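Local coordinates for putative gdp-fucose protein o-fucosyltransferase 1 (Caenorhabditis elegans, PDB 3ZY3), which is probably a protein O-fucosyltransferase of the GT-B type, with GDP bound in the model, at residues Leu268-Glu273 and Ala355-Arg360. Residues are numbered along the deposited sequence; the frame is centred on the assembly and turned at random.
Sequences LEQIVE and AFFGIR
Gln270 reaches from helix 264-278 to the turn that follows strand 354-356, where its OE1 accepts a hydrogen bond from Gly358 N at 2.8 Å. The bond is nearly straight (163° at the hydrogen), and the N-H meets a lone pair of OE1 from within the plane of the amide carbonyl. A glutamine suits this position because its chain, extended beyond CG (chi2 176°), is long enough to cross from helix to turn and ends in an acceptor. OE1 also sits 3.2 Å from Phe357 CA and lies at the edge of the Phe357 ring. Phe356 to Ile359 form a type II turn, and glycine fits its third position, where phi is 77°. Strand 354-356 is an edge strand of a five-stranded parallel sheet in a GT-B protein, next to strand 327-330, and the helix packs against that sheet. Deeper in, packing is apolar and close: Ile271 CD1 meets the ring edge 3.7 Å from Phe357 CZ, the isoleucine also touching Val216 and the phenylalanine Leu218 and Pro262. Both are buried, a place that suits side chains made only of hydrocarbon. Toward solvent the contact thins out to the partly exposed Gln270 and Gly358, where the one hydrogen bond joins helix and turn.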
loop_
_atom_site.group_PDB
_atom_site.type_symbol
_atom_site.label_atom_id
_atom_site.label_comp_id
_atom_site.label_asym_id
_atom_site.label_seq_id
_atom_site.Cartn_x
_atom_site.Cartn_y
_atom_site.Cartn_z
ATOM N N LEU A 268 19.732 -1.187 17.414
ATOM C CA LEU A 268 20.770 -2.199 17.495
ATOM C C LEU A 268 20.435 -3.239 18.565
ATOM O O LEU A 268 20.650 -4.438 18.359
ATOM C CB LEU A 268 22.145 -1.542 17.752
ATOM C CG LEU A 268 22.691 -0.587 16.671
ATOM C CD1 LEU A 268 24.001 0.101 17.097
ATOM C CD2 LEU A 268 22.919 -1.318 15.348
ATOM N N GLU A 269 19.921 -2.781 19.713
ATOM C CA GLU A 269 19.612 -3.685 20.838
ATOM C C GLU A 269 18.538 -4.701 20.470
ATOM O O GLU A 269 18.651 -5.900 20.779
ATOM C CB GLU A 269 19.168 -2.892 22.071
ATOM C CG GLU A 269 20.304 -2.284 22.862
ATOM C CD GLU A 269 19.818 -1.236 23.878
ATOM O OE1 GLU A 269 18.608 -0.906 23.906
ATOM O OE2 GLU A 269 20.663 -0.725 24.640
ATOM N N GLN A 270 17.509 -4.219 19.774
ATOM C CA GLN A 270 16.394 -5.055 19.345
ATOM C C GLN A 270 16.725 -6.010 18.203
ATOM O O GLN A 270 16.214 -7.125 18.172
ATOM C CB GLN A 270 15.187 -4.172 19.031
ATOM C CG GLN A 270 14.779 -3.413 20.295
ATOM C CD GLN A 270 13.648 -2.430 20.070
ATOM O OE1 GLN A 270 12.621 -2.769 19.486
ATOM N NE2 GLN A 270 13.827 -1.203 20.567
ATOM N N ILE A 271 17.613 -5.600 17.303
ATOM C CA ILE A 271 18.128 -6.511 16.263
ATOM C C ILE A 271 18.881 -7.648 16.939
ATOM O O ILE A 271 18.659 -8.826 16.618
ATOM C CB ILE A 271 19.114 -5.809 15.271
ATOM C CG1 ILE A 271 18.496 -4.591 14.570
ATOM C CG2 ILE A 271 19.672 -6.798 14.258
ATOM C CD1 ILE A 271 17.197 -4.792 14.033
ATOM N N VAL A 272 19.736 -7.301 17.895
ATOM C CA VAL A 272 20.494 -8.312 18.629
ATOM C C VAL A 272 19.532 -9.284 19.321
ATOM O O VAL A 272 19.698 -10.495 19.217
ATOM C CB VAL A 272 21.545 -7.696 19.581
ATOM C CG1 VAL A 272 22.148 -8.758 20.499
ATOM C CG2 VAL A 272 22.647 -6.976 18.757
ATOM N N GLU A 273 18.511 -8.738 19.974
ATOM C CA GLU A 273 17.514 -9.531 20.681
ATOM C C GLU A 273 16.841 -10.498 19.709
ATOM O O GLU A 273 16.745 -11.690 19.971
ATOM C CB GLU A 273 16.470 -8.616 21.333
ATOM C CG GLU A 273 15.450 -9.352 22.229
ATOM C CD GLU A 273 14.236 -8.489 22.596
ATOM O OE1 GLU A 273 14.299 -7.238 22.453
ATOM O OE2 GLU A 273 13.218 -9.074 23.029
ATOM N N ALA A 355 7.435 -8.923 14.229
ATOM C CA ALA A 355 7.605 -8.137 15.434
ATOM C C ALA A 355 7.793 -6.706 14.978
ATOM O O ALA A 355 7.942 -6.456 13.772
ATOM C CB ALA A 355 8.839 -8.632 16.223
ATOM N N PHE A 356 7.775 -5.758 15.917
ATOM C CA PHE A 356 8.038 -4.361 15.563
ATOM C C PHE A 356 8.981 -3.751 16.591
ATOM O O PHE A 356 9.060 -4.232 17.719
ATOM C CB PHE A 356 6.732 -3.555 15.485
ATOM C CG PHE A 356 5.764 -4.069 14.451
ATOM C CD1 PHE A 356 5.851 -3.646 13.133
ATOM C CD2 PHE A 356 4.814 -5.027 14.788
ATOM C CE1 PHE A 356 4.971 -4.101 12.190
ATOM C CE2 PHE A 356 3.918 -5.503 13.834
ATOM C CZ PHE A 356 4.004 -5.048 12.531
ATOM N N PHE A 357 9.709 -2.711 16.196
ATOM C CA PHE A 357 10.516 -1.956 17.157
ATOM C C PHE A 357 9.646 -1.351 18.256
ATOM O O PHE A 357 8.579 -0.796 17.971
ATOM C CB PHE A 357 11.285 -0.867 16.425
ATOM C CG PHE A 357 12.358 -1.406 15.518
ATOM C CD1 PHE A 357 13.534 -1.954 16.059
ATOM C CD2 PHE A 357 12.203 -1.363 14.142
ATOM C CE1 PHE A 357 14.548 -2.466 15.221
ATOM C CE2 PHE A 357 13.210 -1.850 13.297
ATOM C CZ PHE A 357 14.384 -2.423 13.849
ATOM N N GLY A 358 10.121 -1.420 19.498
ATOM C CA GLY A 358 9.431 -0.758 20.618
ATOM C C GLY A 358 8.185 -1.437 21.179
ATOM O O GLY A 358 7.607 -0.926 22.124
ATOM N N ILE A 359 7.784 -2.580 20.617
ATOM C CA ILE A 359 6.595 -3.334 21.071
ATOM C C ILE A 359 7.000 -4.741 21.496
ATOM O O ILE A 359 7.762 -5.412 20.796
ATOM C CB ILE A 359 5.473 -3.492 19.964
ATOM C CG1 ILE A 359 5.127 -2.181 19.287
ATOM C CG2 ILE A 359 4.148 -4.028 20.570
ATOM C CD1 ILE A 359 6.026 -1.819 18.168
ATOM N N ARG A 360 6.480 -5.194 22.631
ATOM C CA ARG A 360 6.812 -6.521 23.164
ATOM C C ARG A 360 5.863 -7.578 22.606
ATOM O O ARG A 360 6.219 -8.758 22.517
ATOM C CB ARG A 360 6.740 -6.527 24.687
ATOM C CG ARG A 360 7.652 -5.521 25.399
ATOM C CD ARG A 360 7.577 -5.750 26.904
ATOM N NE ARG A 360 8.733 -5.211 27.630
ATOM C CZ ARG A 360 9.148 -5.648 28.821
ATOM N NH1 ARG A 360 8.514 -6.647 29.429
ATOM N NH2 ARG A 360 10.210 -5.093 29.402
#